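Local coordinates for protein 223aa long hypothetical arylmalonate decarboxylase (PDB 2DGD) that is of unknown function but is probably an arylmalonate decarboxylase-like lyase that assembles as an octamer, at residues T36-T41 and K54-S59; D68-G73 and R87-V92; L106-L111 and A172-I177. All coordinates share one frame; numbering follows the deposited sequence.

Interaction 1 (T36-T41 and K54-S59)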
ATOM      1  N   THR A  36     -28.427   5.462  22.455  1.00 25.29           N
ATOM      2  CA  THR A  36     -29.673   6.145  22.746  1.00 26.65           C
ATOM      3  C   THR A  36     -29.311   7.163  23.821  1.00 27.38           C
ATOM      4  O   THR A  36     -28.458   6.902  24.667  1.00 26.57           O
ATOM      5  CB  THR A  36     -30.763   5.184  23.250  1.00 25.91           C
ATOM      6  OG1 THR A  36     -32.021   5.864  23.223  1.00 24.82           O
ATOM      7  CG2 THR A  36     -30.469   4.717  24.678  1.00 24.41           C
ATOM      8  N   ARG A  37     -29.948   8.327  23.780  1.00 29.47           N
ATOM      9  CA  ARG A  37     -29.633   9.386  24.731  1.00 31.49           C
ATOM     10  C   ARG A  37     -30.590   9.563  25.897  1.00 34.01           C
ATOM     11  O   ARG A  37     -31.732   9.102  25.870  1.00 35.18           O
ATOM     12  CB  ARG A  37     -29.506  10.713  23.985  1.00 29.77           C
ATOM     13  CG  ARG A  37     -28.338  10.746  23.035  1.00 28.01           C
ATOM     14  CD  ARG A  37     -28.303  12.015  22.220  1.00 26.77           C
ATOM     15  NE  ARG A  37     -26.928  12.401  21.937  1.00 26.60           N
ATOM     16  CZ  ARG A  37     -26.067  11.660  21.254  1.00 26.40           C
ATOM     17  NH1 ARG A  37     -24.834  12.100  21.064  1.00 27.81           N
ATOM     18  NH2 ARG A  37     -26.438  10.492  20.749  1.00 26.17           N
HETATM   19  N   MSE A  38     -30.096  10.240  26.928  1.00 36.69           N
HETATM   20  CA  MSE A  38     -30.890  10.523  28.107  1.00 41.10           C
HETATM   21  C   MSE A  38     -30.896  12.011  28.406  1.00 43.72           C
HETATM   22  O   MSE A  38     -29.917  12.717  28.174  1.00 44.49           O
HETATM   23  CB  MSE A  38     -30.366   9.764  29.316  1.00 41.87           C
HETATM   24  CG  MSE A  38     -30.644   8.278  29.272  1.00 46.26           C
HETATM   25 SE   MSE A  38     -30.361   7.431  30.997  1.00 49.42          SE
HETATM   26  CE  MSE A  38     -32.180   7.438  31.623  1.00 51.44           C
ATOM     27  N   LYS A  39     -32.031  12.473  28.905  1.00 47.04           N
ATOM     28  CA  LYS A  39     -32.249  13.865  29.263  1.00 49.73           C
ATOM     29  C   LYS A  39     -31.066  14.416  30.057  1.00 50.85           C
ATOM     30  O   LYS A  39     -30.588  13.779  30.991  1.00 49.65           O
ATOM     31  CB  LYS A  39     -33.538  13.944  30.092  1.00 52.17           C
ATOM     32  CG  LYS A  39     -33.861  15.284  30.706  1.00 54.33           C
ATOM     33  CD  LYS A  39     -34.877  15.118  31.841  1.00 57.00           C
ATOM     34  CE  LYS A  39     -36.245  14.646  31.348  1.00 57.82           C
ATOM     35  NZ  LYS A  39     -36.954  15.682  30.525  1.00 58.29           N
ATOM     36  N   PRO A  40     -30.558  15.602  29.674  1.00 53.10           N
ATOM     37  CA  PRO A  40     -29.430  16.190  30.404  1.00 54.85           C
ATOM     38  C   PRO A  40     -29.918  16.562  31.802  1.00 56.58           C
ATOM     39  O   PRO A  40     -31.021  17.076  31.962  1.00 56.14           O
ATOM     40  CB  PRO A  40     -29.065  17.407  29.556  1.00 53.38           C
ATOM     41  CG  PRO A  40     -30.370  17.798  28.955  1.00 53.21           C
ATOM     42  CD  PRO A  40     -30.962  16.469  28.553  1.00 53.16           C
ATOM     43  N   THR A  41     -29.100  16.303  32.814  1.00 60.14           N
ATOM     44  CA  THR A  41     -29.504  16.580  34.190  1.00 63.43           C
ATOM     45  C   THR A  41     -28.735  17.674  34.926  1.00 65.33           C
ATOM     46  O   THR A  41     -27.582  17.978  34.604  1.00 64.94           O
ATOM     47  CB  THR A  41     -29.435  15.301  35.033  1.00 63.49           C
ATOM     48  OG1 THR A  41     -28.152  14.689  34.855  1.00 63.20           O
ATOM     49  CG2 THR A  41     -30.530  14.329  34.613  1.00 64.04           C
ATOM     50  N   LYS A  54     -36.734   4.657  36.558  1.00 49.72           N
ATOM     51  CA  LYS A  54     -37.770   4.510  35.548  1.00 49.11           C
ATOM     52  C   LYS A  54     -37.249   4.927  34.176  1.00 48.31           C
ATOM     53  O   LYS A  54     -37.493   4.249  33.175  1.00 48.77           O
ATOM     54  CB  LYS A  54     -38.993   5.348  35.918  1.00 50.15           C
ATOM     55  CG  LYS A  54     -40.219   5.032  35.079  1.00 52.78           C
ATOM     56  CD  LYS A  54     -41.380   5.966  35.394  1.00 54.59           C
ATOM     57  CE  LYS A  54     -41.065   7.395  34.982  1.00 56.10           C
ATOM     58  NZ  LYS A  54     -42.210   8.320  35.235  1.00 57.49           N
ATOM     59  N   GLU A  55     -36.534   6.046  34.128  1.00 47.21           N
ATOM     60  CA  GLU A  55     -35.978   6.540  32.873  1.00 46.95           C
ATOM     61  C   GLU A  55     -34.857   5.626  32.397  1.00 45.08           C
ATOM     62  O   GLU A  55     -34.693   5.391  31.200  1.00 44.43           O
ATOM     63  CB  GLU A  55     -35.452   7.966  33.049  1.00 49.10           C
ATOM     64  CG  GLU A  55     -36.547   9.001  33.288  1.00 54.47           C
ATOM     65  CD  GLU A  55     -36.011  10.419  33.505  1.00 57.19           C
ATOM     66  OE1 GLU A  55     -35.356  10.968  32.590  1.00 58.82           O
ATOM     67  OE2 GLU A  55     -36.251  10.992  34.593  1.00 58.98           O
ATOM     68  N   LEU A  56     -34.088   5.108  33.345  1.00 43.35           N
ATOM     69  CA  LEU A  56     -32.988   4.216  33.029  1.00 41.43           C
ATOM     70  C   LEU A  56     -33.532   2.940  32.406  1.00 40.64           C
ATOM     71  O   LEU A  56     -33.004   2.461  31.405  1.00 40.33           O
ATOM     72  CB  LEU A  56     -32.198   3.883  34.296  1.00 41.69           C
ATOM     73  CG  LEU A  56     -30.913   3.077  34.100  1.00 42.16           C
ATOM     74  CD1 LEU A  56     -29.915   3.896  33.309  1.00 41.84           C
ATOM     75  CD2 LEU A  56     -30.328   2.702  35.440  1.00 41.64           C
ATOM     76  N   LYS A  57     -34.594   2.397  32.994  1.00 39.87           N
ATOM     77  CA  LYS A  57     -35.195   1.172  32.483  1.00 39.32           C
ATOM     78  C   LYS A  57     -35.748   1.397  31.082  1.00 38.39           C
ATOM     79  O   LYS A  57     -35.677   0.506  30.233  1.00 38.88           O
ATOM     80  CB  LYS A  57     -36.318   0.696  33.403  1.00 40.90           C
ATOM     81  CG  LYS A  57     -36.669  -0.783  33.223  1.00 46.12           C
ATOM     82  CD  LYS A  57     -37.885  -1.212  34.061  1.00 49.55           C
ATOM     83  CE  LYS A  57     -37.741  -0.851  35.550  1.00 51.78           C
ATOM     84  NZ  LYS A  57     -36.583  -1.517  36.226  1.00 53.75           N
ATOM     85  N   TYR A  58     -36.294   2.585  30.837  1.00 36.85           N
ATOM     86  CA  TYR A  58     -36.859   2.901  29.526  1.00 34.67           C
ATOM     87  C   TYR A  58     -35.787   2.919  28.446  1.00 34.48           C
ATOM     88  O   TYR A  58     -35.937   2.276  27.404  1.00 33.58           O
ATOM     89  CB  TYR A  58     -37.570   4.255  29.547  1.00 32.66           C
ATOM     90  CG  TYR A  58     -38.083   4.675  28.184  1.00 31.66           C
ATOM     91  CD1 TYR A  58     -39.038   3.912  27.509  1.00 32.03           C
ATOM     92  CD2 TYR A  58     -37.574   5.803  27.546  1.00 31.65           C
ATOM     93  CE1 TYR A  58     -39.468   4.252  26.229  1.00 31.88           C
ATOM     94  CE2 TYR A  58     -37.994   6.157  26.269  1.00 32.57           C
ATOM     95  CZ  TYR A  58     -38.938   5.373  25.613  1.00 34.09           C
ATOM     96  OH  TYR A  58     -39.319   5.696  24.325  1.00 36.56           O
ATOM     97  N   SER A  59     -34.714   3.667  28.687  1.00 33.91           N
ATOM     98  CA  SER A  59     -33.624   3.748  27.720  1.00 33.37           C
ATOM     99  C   SER A  59     -33.053   2.357  27.479  1.00 32.70           C
ATOM    100  O   SER A  59     -32.770   1.970  26.347  1.00 32.66           O
ATOM    101  CB  SER A  59     -32.530   4.687  28.227  1.00 32.80           C
ATOM    102  OG  SER A  59     -32.955   6.038  28.165  1.00 32.83           O
TER
HETATM  103  O   HOH W   1     -33.744   7.322  25.169  1.00 29.14           O
HETATM  104  O   HOH W   2     -33.614  10.717  30.309  1.00 29.93           O
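M38, deposited as selenomethionine, reaches from strand 31-38 across to E55, L56 and S59 of helix 49-63. Residues 36-38 and 54-59 run nearly antiparallel, at 169°, with the axes of these short segments 9.5 Å apart. M38 CG stands anti to the carbonyl carbon (chi1 -72°), and the chain bends near its end (chi3 97°). The bend lays the CE methyl against the helix backbone, where M38 CE is 3.3 Å from E55 O. M38 SE lies 4.2 Å from L56 CD1, and about as near S59 OG. Nearer its root, the same side chain passes S59, and M38 CG lies 3.4 Å from S59 OG. T36 points to the helix as M38 does, and its methyl CG2 comes 4.1 Å from S59 CB. R37 lies between them and points away. Its NE bonds to A14 O and its NH1 forms a salt bridge with E20.

The polar groups meet through water. One water donates to R37 O at 2.8 Å, also bonds to T36 OG1, and reaches S59 OG weakly. A second accepts from K39 N and donates to E55 OE1, 2.9 Å away. The side chains of K39 and E55 cross obliquely without forming a salt bridge. T36 OG1 also bonds to R37 N of the second subunit, so the strand takes part in a subunit interface as well. Helix 49-63 thus packs on an outermost strand of the parallel sheet through M38 and T36. In this contact the polar links between strand and helix run through the two waters.

Interaction 2 (D68-G73 and R87-V92)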
ATOM      1  N   ASP A  68     -25.610  -6.726  22.634  1.00 24.03           N
ATOM      2  CA  ASP A  68     -25.058  -7.960  23.165  1.00 23.78           C
ATOM      3  C   ASP A  68     -24.604  -7.615  24.580  1.00 24.33           C
ATOM      4  O   ASP A  68     -24.523  -8.472  25.462  1.00 24.71           O
ATOM      5  CB  ASP A  68     -23.863  -8.425  22.337  1.00 23.89           C
ATOM      6  CG  ASP A  68     -24.277  -9.160  21.091  1.00 26.05           C
ATOM      7  OD1 ASP A  68     -25.086 -10.098  21.220  1.00 26.52           O
ATOM      8  OD2 ASP A  68     -23.796  -8.814  19.987  1.00 28.26           O
ATOM      9  N   ILE A  69     -24.293  -6.338  24.775  1.00 22.98           N
ATOM     10  CA  ILE A  69     -23.865  -5.819  26.062  1.00 21.07           C
ATOM     11  C   ILE A  69     -24.120  -4.323  26.004  1.00 21.22           C
ATOM     12  O   ILE A  69     -24.181  -3.753  24.919  1.00 20.49           O
ATOM     13  CB  ILE A  69     -22.374  -6.094  26.329  1.00 19.66           C
ATOM     14  CG1 ILE A  69     -22.053  -5.786  27.788  1.00 18.87           C
ATOM     15  CG2 ILE A  69     -21.503  -5.243  25.418  1.00 18.87           C
ATOM     16  CD1 ILE A  69     -20.686  -6.245  28.212  1.00 19.08           C
ATOM     17  N   ILE A  70     -24.278  -3.689  27.160  1.00 21.91           N
ATOM     18  CA  ILE A  70     -24.557  -2.260  27.196  1.00 22.77           C
ATOM     19  C   ILE A  70     -23.586  -1.484  28.063  1.00 23.42           C
ATOM     20  O   ILE A  70     -23.193  -1.936  29.131  1.00 24.43           O
ATOM     21  CB  ILE A  70     -26.001  -2.000  27.689  1.00 22.95           C
ATOM     22  CG1 ILE A  70     -26.989  -2.514  26.640  1.00 22.75           C
ATOM     23  CG2 ILE A  70     -26.204  -0.522  27.974  1.00 22.05           C
ATOM     24  CD1 ILE A  70     -28.427  -2.320  26.996  1.00 24.14           C
ATOM     25  N   ILE A  71     -23.196  -0.310  27.585  1.00 24.60           N
ATOM     26  CA  ILE A  71     -22.274   0.555  28.307  1.00 24.32           C
ATOM     27  C   ILE A  71     -23.062   1.758  28.789  1.00 25.62           C
ATOM     28  O   ILE A  71     -23.776   2.380  28.004  1.00 25.80           O
ATOM     29  CB  ILE A  71     -21.144   1.089  27.394  1.00 23.05           C
ATOM     30  CG1 ILE A  71     -20.275  -0.061  26.886  1.00 21.29           C
ATOM     31  CG2 ILE A  71     -20.305   2.107  28.145  1.00 21.85           C
ATOM     32  CD1 ILE A  71     -19.200   0.378  25.912  1.00 17.96           C
ATOM     33  N   TYR A  72     -22.944   2.070  30.078  1.00 27.04           N
ATOM     34  CA  TYR A  72     -23.618   3.232  30.652  1.00 27.84           C
ATOM     35  C   TYR A  72     -22.600   4.363  30.547  1.00 28.63           C
ATOM     36  O   TYR A  72     -21.737   4.517  31.407  1.00 28.42           O
ATOM     37  CB  TYR A  72     -23.975   2.980  32.117  1.00 27.80           C
ATOM     38  CG  TYR A  72     -24.733   4.121  32.756  1.00 28.64           C
ATOM     39  CD1 TYR A  72     -26.022   4.443  32.339  1.00 29.47           C
ATOM     40  CD2 TYR A  72     -24.145   4.902  33.754  1.00 28.66           C
ATOM     41  CE1 TYR A  72     -26.711   5.519  32.897  1.00 29.33           C
ATOM     42  CE2 TYR A  72     -24.823   5.978  34.321  1.00 28.55           C
ATOM     43  CZ  TYR A  72     -26.106   6.281  33.885  1.00 29.66           C
ATOM     44  OH  TYR A  72     -26.786   7.351  34.419  1.00 29.74           O
ATOM     45  N   GLY A  73     -22.700   5.148  29.482  1.00 30.10           N
ATOM     46  CA  GLY A  73     -21.743   6.215  29.263  1.00 33.66           C
ATOM     47  C   GLY A  73     -21.956   7.546  29.942  1.00 35.84           C
ATOM     48  O   GLY A  73     -21.764   8.588  29.326  1.00 36.77           O
ATOM     49  N   ARG A  87     -28.713  -3.008  38.738  1.00 41.58           N
ATOM     50  CA  ARG A  87     -29.992  -3.672  38.961  1.00 41.97           C
ATOM     51  C   ARG A  87     -30.852  -3.672  37.703  1.00 41.39           C
ATOM     52  O   ARG A  87     -31.389  -4.707  37.300  1.00 43.49           O
ATOM     53  CB  ARG A  87     -30.747  -2.973  40.091  1.00 43.58           C
ATOM     54  CG  ARG A  87     -32.081  -3.619  40.463  1.00 47.74           C
ATOM     55  CD  ARG A  87     -32.968  -2.609  41.183  1.00 49.96           C
ATOM     56  NE  ARG A  87     -32.249  -1.968  42.280  1.00 54.07           N
ATOM     57  CZ  ARG A  87     -32.582  -0.793  42.807  1.00 56.14           C
ATOM     58  NH1 ARG A  87     -31.869  -0.281  43.810  1.00 56.16           N
ATOM     59  NH2 ARG A  87     -33.622  -0.127  42.325  1.00 56.68           N
ATOM     60  N   VAL A  88     -30.984  -2.503  37.088  1.00 39.10           N
ATOM     61  CA  VAL A  88     -31.785  -2.353  35.885  1.00 37.50           C
ATOM     62  C   VAL A  88     -31.130  -2.998  34.673  1.00 38.34           C
ATOM     63  O   VAL A  88     -31.791  -3.681  33.892  1.00 39.52           O
ATOM     64  CB  VAL A  88     -32.018  -0.863  35.556  1.00 36.80           C
ATOM     65  CG1 VAL A  88     -32.982  -0.730  34.387  1.00 36.84           C
ATOM     66  CG2 VAL A  88     -32.548  -0.137  36.771  1.00 34.55           C
ATOM     67  N   ILE A  89     -29.827  -2.783  34.517  1.00 38.56           N
ATOM     68  CA  ILE A  89     -29.096  -3.318  33.372  1.00 38.03           C
ATOM     69  C   ILE A  89     -28.111  -4.416  33.741  1.00 38.57           C
ATOM     70  O   ILE A  89     -27.006  -4.144  34.209  1.00 37.39           O
ATOM     71  CB  ILE A  89     -28.339  -2.189  32.645  1.00 37.39           C
ATOM     72  CG1 ILE A  89     -29.319  -1.072  32.283  1.00 37.34           C
ATOM     73  CG2 ILE A  89     -27.676  -2.722  31.384  1.00 36.68           C
ATOM     74  CD1 ILE A  89     -28.664   0.184  31.771  1.00 37.42           C
ATOM     75  N   LYS A  90     -28.521  -5.662  33.514  1.00 39.68           N
ATOM     76  CA  LYS A  90     -27.691  -6.820  33.816  1.00 39.95           C
ATOM     77  C   LYS A  90     -26.412  -6.808  32.983  1.00 39.05           C
ATOM     78  O   LYS A  90     -26.461  -6.655  31.760  1.00 39.70           O
ATOM     79  CB  LYS A  90     -28.478  -8.105  33.543  1.00 42.18           C
ATOM     80  CG  LYS A  90     -27.707  -9.396  33.824  1.00 46.35           C
ATOM     81  CD  LYS A  90     -28.515 -10.624  33.401  1.00 48.46           C
ATOM     82  CE  LYS A  90     -27.727 -11.919  33.567  1.00 49.94           C
ATOM     83  NZ  LYS A  90     -27.327 -12.136  34.986  1.00 50.15           N
ATOM     84  N   ASP A  91     -25.276  -6.971  33.657  1.00 37.39           N
ATOM     85  CA  ASP A  91     -23.965  -6.995  33.013  1.00 37.17           C
ATOM     86  C   ASP A  91     -23.549  -5.669  32.388  1.00 35.52           C
ATOM     87  O   ASP A  91     -22.653  -5.630  31.545  1.00 34.81           O
ATOM     88  CB  ASP A  91     -23.914  -8.089  31.944  1.00 40.22           C
ATOM     89  CG  ASP A  91     -24.137  -9.470  32.521  1.00 42.19           C
ATOM     90  OD1 ASP A  91     -23.465  -9.802  33.523  1.00 42.91           O
ATOM     91  OD2 ASP A  91     -24.976 -10.220  31.973  1.00 42.31           O
ATOM     92  N   VAL A  92     -24.201  -4.588  32.804  1.00 33.34           N
ATOM     93  CA  VAL A  92     -23.896  -3.260  32.293  1.00 30.66           C
ATOM     94  C   VAL A  92     -22.429  -2.932  32.535  1.00 30.35           C
ATOM     95  O   VAL A  92     -21.834  -3.385  33.516  1.00 31.22           O
ATOM     96  CB  VAL A  92     -24.759  -2.180  32.996  1.00 29.93           C
ATOM     97  CG1 VAL A  92     -24.431  -2.129  34.476  1.00 28.95           C
ATOM     98  CG2 VAL A  92     -24.522  -0.824  32.369  1.00 28.20           C
TER
HETATM   99  O   HOH W   3     -24.957  -5.286  29.324  1.00 21.65           O
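I70 and Y72 of strand 69-72 meet I89 and V92 through apolar contacts. The branch point of I70 receives a methyl of I89, with I70 CB 4.1 Å from I89 CG2. Further along the strand, Y72 CB is 3.9 Å from V92 CG2. V92 CG1 lies between its own backbone N and carbonyl carbon (chi1 64°), which turns CG2 to the strand. The Y72 ring leads away to F52 and L56 of helix 49-63, and its hydroxyl bonds to Y76 O. I69 packs on backbone instead, with its CG1 3.8 Å from D91 O.

Strand 69-72 is an outermost strand of the three-stranded parallel sheet within this chain. Y72 and V92 also touch I85 of helix 82-88, and a type II turn from I89 to V92 follows that helix. The turn is closed by a bond from V92 N to I89 O, 3.2 Å long.

Backbone contacts across the pair are a CA-H...O approach and a water bridge. V92 CA lies 3.5 Å from I70 O, with an angle of 137° at the hydrogen. The water accepts from I70 N at 2.8 Å and donates to K90 O. D91 O accepts a bond from K213 NZ of helix 202-214.

Interaction 3 (L106-L111 and A172-I177)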
ATOM      1  N   LEU A 106      -3.195  -3.398  35.646  1.00 32.30           N
ATOM      2  CA  LEU A 106      -1.922  -2.851  35.189  1.00 31.62           C
ATOM      3  C   LEU A 106      -0.969  -2.561  36.349  1.00 32.16           C
ATOM      4  O   LEU A 106       0.074  -1.933  36.161  1.00 31.12           O
ATOM      5  CB  LEU A 106      -2.156  -1.567  34.392  1.00 29.80           C
ATOM      6  CG  LEU A 106      -2.836  -1.666  33.029  1.00 29.40           C
ATOM      7  CD1 LEU A 106      -3.106  -0.262  32.494  1.00 29.10           C
ATOM      8  CD2 LEU A 106      -1.960  -2.448  32.069  1.00 24.10           C
ATOM      9  N   ASN A 107      -1.333  -3.014  37.546  1.00 33.18           N
ATOM     10  CA  ASN A 107      -0.516  -2.797  38.739  1.00 35.04           C
ATOM     11  C   ASN A 107      -0.175  -1.324  38.920  1.00 35.65           C
ATOM     12  O   ASN A 107       0.993  -0.964  39.066  1.00 35.19           O
ATOM     13  CB  ASN A 107       0.785  -3.589  38.646  1.00 36.90           C
ATOM     14  CG  ASN A 107       0.557  -5.055  38.364  1.00 39.51           C
ATOM     15  OD1 ASN A 107      -0.138  -5.749  39.116  1.00 40.71           O
ATOM     16  ND2 ASN A 107       1.144  -5.541  37.278  1.00 40.08           N
ATOM     17  N   VAL A 108      -1.192  -0.474  38.915  1.00 35.58           N
ATOM     18  CA  VAL A 108      -0.972   0.952  39.062  1.00 35.44           C
ATOM     19  C   VAL A 108      -1.194   1.439  40.487  1.00 36.70           C
ATOM     20  O   VAL A 108      -2.261   1.225  41.062  1.00 37.32           O
ATOM     21  CB  VAL A 108      -1.894   1.743  38.104  1.00 34.39           C
ATOM     22  CG1 VAL A 108      -1.822   3.228  38.409  1.00 33.62           C
ATOM     23  CG2 VAL A 108      -1.484   1.483  36.669  1.00 31.64           C
ATOM     24  N   ARG A 109      -0.179   2.086  41.057  1.00 37.75           N
ATOM     25  CA  ARG A 109      -0.285   2.629  42.403  1.00 39.15           C
ATOM     26  C   ARG A 109      -0.238   4.157  42.375  1.00 37.77           C
ATOM     27  O   ARG A 109      -1.004   4.820  43.073  1.00 38.34           O
ATOM     28  CB  ARG A 109       0.820   2.079  43.307  1.00 42.86           C
ATOM     29  CG  ARG A 109       0.631   0.622  43.691  1.00 50.74           C
ATOM     30  CD  ARG A 109       1.286   0.308  45.038  1.00 58.96           C
ATOM     31  NE  ARG A 109       2.287  -0.758  44.953  1.00 66.00           N
ATOM     32  CZ  ARG A 109       3.385  -0.703  44.201  1.00 68.92           C
ATOM     33  NH1 ARG A 109       4.234  -1.727  44.192  1.00 70.00           N
ATOM     34  NH2 ARG A 109       3.637   0.370  43.457  1.00 70.44           N
ATOM     35  N   LYS A 110       0.664   4.717  41.573  1.00 35.67           N
ATOM     36  CA  LYS A 110       0.773   6.170  41.447  1.00 33.53           C
ATOM     37  C   LYS A 110       0.013   6.600  40.193  1.00 31.35           C
ATOM     38  O   LYS A 110       0.195   6.037  39.117  1.00 30.26           O
ATOM     39  CB  LYS A 110       2.241   6.588  41.370  1.00 34.27           C
ATOM     40  CG  LYS A 110       2.972   6.406  42.682  1.00 36.31           C
ATOM     41  CD  LYS A 110       4.461   6.606  42.531  1.00 38.69           C
ATOM     42  CE  LYS A 110       5.161   6.430  43.863  1.00 40.76           C
ATOM     43  NZ  LYS A 110       6.643   6.433  43.717  1.00 43.68           N
ATOM     44  N   LEU A 111      -0.837   7.606  40.336  1.00 29.51           N
ATOM     45  CA  LEU A 111      -1.654   8.054  39.222  1.00 29.17           C
ATOM     46  C   LEU A 111      -1.678   9.573  39.003  1.00 29.75           C
ATOM     47  O   LEU A 111      -1.663  10.353  39.964  1.00 29.81           O
ATOM     48  CB  LEU A 111      -3.083   7.553  39.454  1.00 27.98           C
ATOM     49  CG  LEU A 111      -4.149   7.740  38.378  1.00 27.85           C
ATOM     50  CD1 LEU A 111      -3.835   6.834  37.199  1.00 29.75           C
ATOM     51  CD2 LEU A 111      -5.516   7.399  38.943  1.00 26.67           C
ATOM     52  N   ALA A 172       4.187   9.133  37.901  1.00 26.30           N
ATOM     53  CA  ALA A 172       3.062   8.211  38.001  1.00 26.07           C
ATOM     54  C   ALA A 172       3.321   6.886  37.292  1.00 25.34           C
ATOM     55  O   ALA A 172       4.284   6.748  36.537  1.00 23.92           O
ATOM     56  CB  ALA A 172       1.804   8.871  37.430  1.00 26.70           C
ATOM     57  N   ASP A 173       2.461   5.907  37.554  1.00 25.11           N
ATOM     58  CA  ASP A 173       2.579   4.600  36.923  1.00 26.19           C
ATOM     59  C   ASP A 173       1.706   4.608  35.685  1.00 26.63           C
ATOM     60  O   ASP A 173       1.861   3.776  34.791  1.00 26.67           O
ATOM     61  CB  ASP A 173       2.088   3.489  37.849  1.00 26.71           C
ATOM     62  CG  ASP A 173       2.948   3.332  39.069  1.00 28.28           C
ATOM     63  OD1 ASP A 173       4.179   3.248  38.904  1.00 30.36           O
ATOM     64  OD2 ASP A 173       2.396   3.284  40.191  1.00 29.82           O
ATOM     65  N   ALA A 174       0.780   5.561  35.648  1.00 26.41           N
ATOM     66  CA  ALA A 174      -0.144   5.688  34.535  1.00 24.76           C
ATOM     67  C   ALA A 174      -0.893   6.999  34.644  1.00 23.81           C
ATOM     68  O   ALA A 174      -0.912   7.625  35.703  1.00 23.85           O
ATOM     69  CB  ALA A 174      -1.133   4.527  34.544  1.00 22.57           C
ATOM     70  N   VAL A 175      -1.507   7.402  33.538  1.00 22.70           N
ATOM     71  CA  VAL A 175      -2.298   8.619  33.475  1.00 21.95           C
ATOM     72  C   VAL A 175      -3.743   8.220  33.216  1.00 23.05           C
ATOM     73  O   VAL A 175      -4.016   7.249  32.501  1.00 21.98           O
ATOM     74  CB  VAL A 175      -1.842   9.532  32.320  1.00 21.65           C
ATOM     75  CG1 VAL A 175      -2.853  10.640  32.108  1.00 20.99           C
ATOM     76  CG2 VAL A 175      -0.467  10.113  32.609  1.00 21.43           C
ATOM     77  N   TYR A 176      -4.670   8.962  33.804  1.00 23.68           N
ATOM     78  CA  TYR A 176      -6.085   8.689  33.603  1.00 24.92           C
ATOM     79  C   TYR A 176      -6.756   9.967  33.139  1.00 24.51           C
ATOM     80  O   TYR A 176      -6.579  11.014  33.754  1.00 25.26           O
ATOM     81  CB  TYR A 176      -6.734   8.203  34.905  1.00 26.07           C
ATOM     82  CG  TYR A 176      -8.254   8.229  34.887  1.00 27.05           C
ATOM     83  CD1 TYR A 176      -8.979   7.498  33.945  1.00 27.75           C
ATOM     84  CD2 TYR A 176      -8.965   9.001  35.803  1.00 26.98           C
ATOM     85  CE1 TYR A 176     -10.377   7.538  33.916  1.00 27.93           C
ATOM     86  CE2 TYR A 176     -10.358   9.046  35.784  1.00 27.75           C
ATOM     87  CZ  TYR A 176     -11.058   8.314  34.837  1.00 28.75           C
ATOM     88  OH  TYR A 176     -12.438   8.373  34.810  1.00 30.96           O
ATOM     89  N   ILE A 177      -7.513   9.886  32.048  1.00 24.19           N
ATOM     90  CA  ILE A 177      -8.223  11.052  31.531  1.00 24.22           C
ATOM     91  C   ILE A 177      -9.716  10.808  31.693  1.00 24.77           C
ATOM     92  O   ILE A 177     -10.294   9.965  31.004  1.00 27.62           O
ATOM     93  CB  ILE A 177      -7.881  11.296  30.046  1.00 22.95           C
ATOM     94  CG1 ILE A 177      -6.378  11.519  29.899  1.00 22.77           C
ATOM     95  CG2 ILE A 177      -8.606  12.520  29.534  1.00 22.05           C
ATOM     96  CD1 ILE A 177      -5.909  11.621  28.467  1.00 23.15           C
TER
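Just past the Schellman motif that ends helix 95-105, with N107 at C-prime, D173 binds the backbone of R109 and K110. The chain there leads into strand 110-115, the neighbour of strand 174-177 in a parallel sheet. One carboxylate oxygen takes both amides. K110 N gives a nearly straight bond to D173 OD2, 2.6 Å long at 175°. R109 N meets the same D173 OD2 at 3.0 Å. The two donors come from opposite faces of the carboxylate plane, both on the anti side of the oxygen and tilted from the plane. D173 CG is anti to the carbonyl carbon (chi1 -66°), which turns the acid to these amides. A return bond runs from D173 N to K110 O at 2.8 Å, with the donor above the carbonyl plane. Three bonds thus tie D173 to the backbone of R109 and K110. With an alanine here, the two amides would probably lose their shared acceptor, leaving the return bond to K110 O as the one remaining hydrogen bond of the three.

Apolar contacts continue from this polar end. V108 CG2 lies 3.7 Å from A174 CB, and V108 CG1 touches D173 CB. L111 reaches along the other strand, its CD1 3.9 Å from Y176 CB. The Y176 ring itself leads away and meets W129. V108 and L111 also touch L103 of helix 95-105. Adjacent parallel strands with helices packed against them are typical of an alpha/beta fold.

From the N terminus, interaction 1 comes first. It closes the loop and early helix turns between strand 31-38 and helix 49-63. That helix leads into strand 69-72, where interaction 2 opens and closes the return through helix 82-88. The two are in series and touch: L56 packs on Y72 and I89, and K57 on V88. Both belong to the three-stranded sheet. Interaction 3 opens soon after, at L106, and closes across 60 intervening residues, joining strands 110-115 and 174-177 of the four-stranded sheet. Its centre is about 32 Å from that of interaction 1 and about 26 Å from that of interaction 2. None of the three nests in or crosses another.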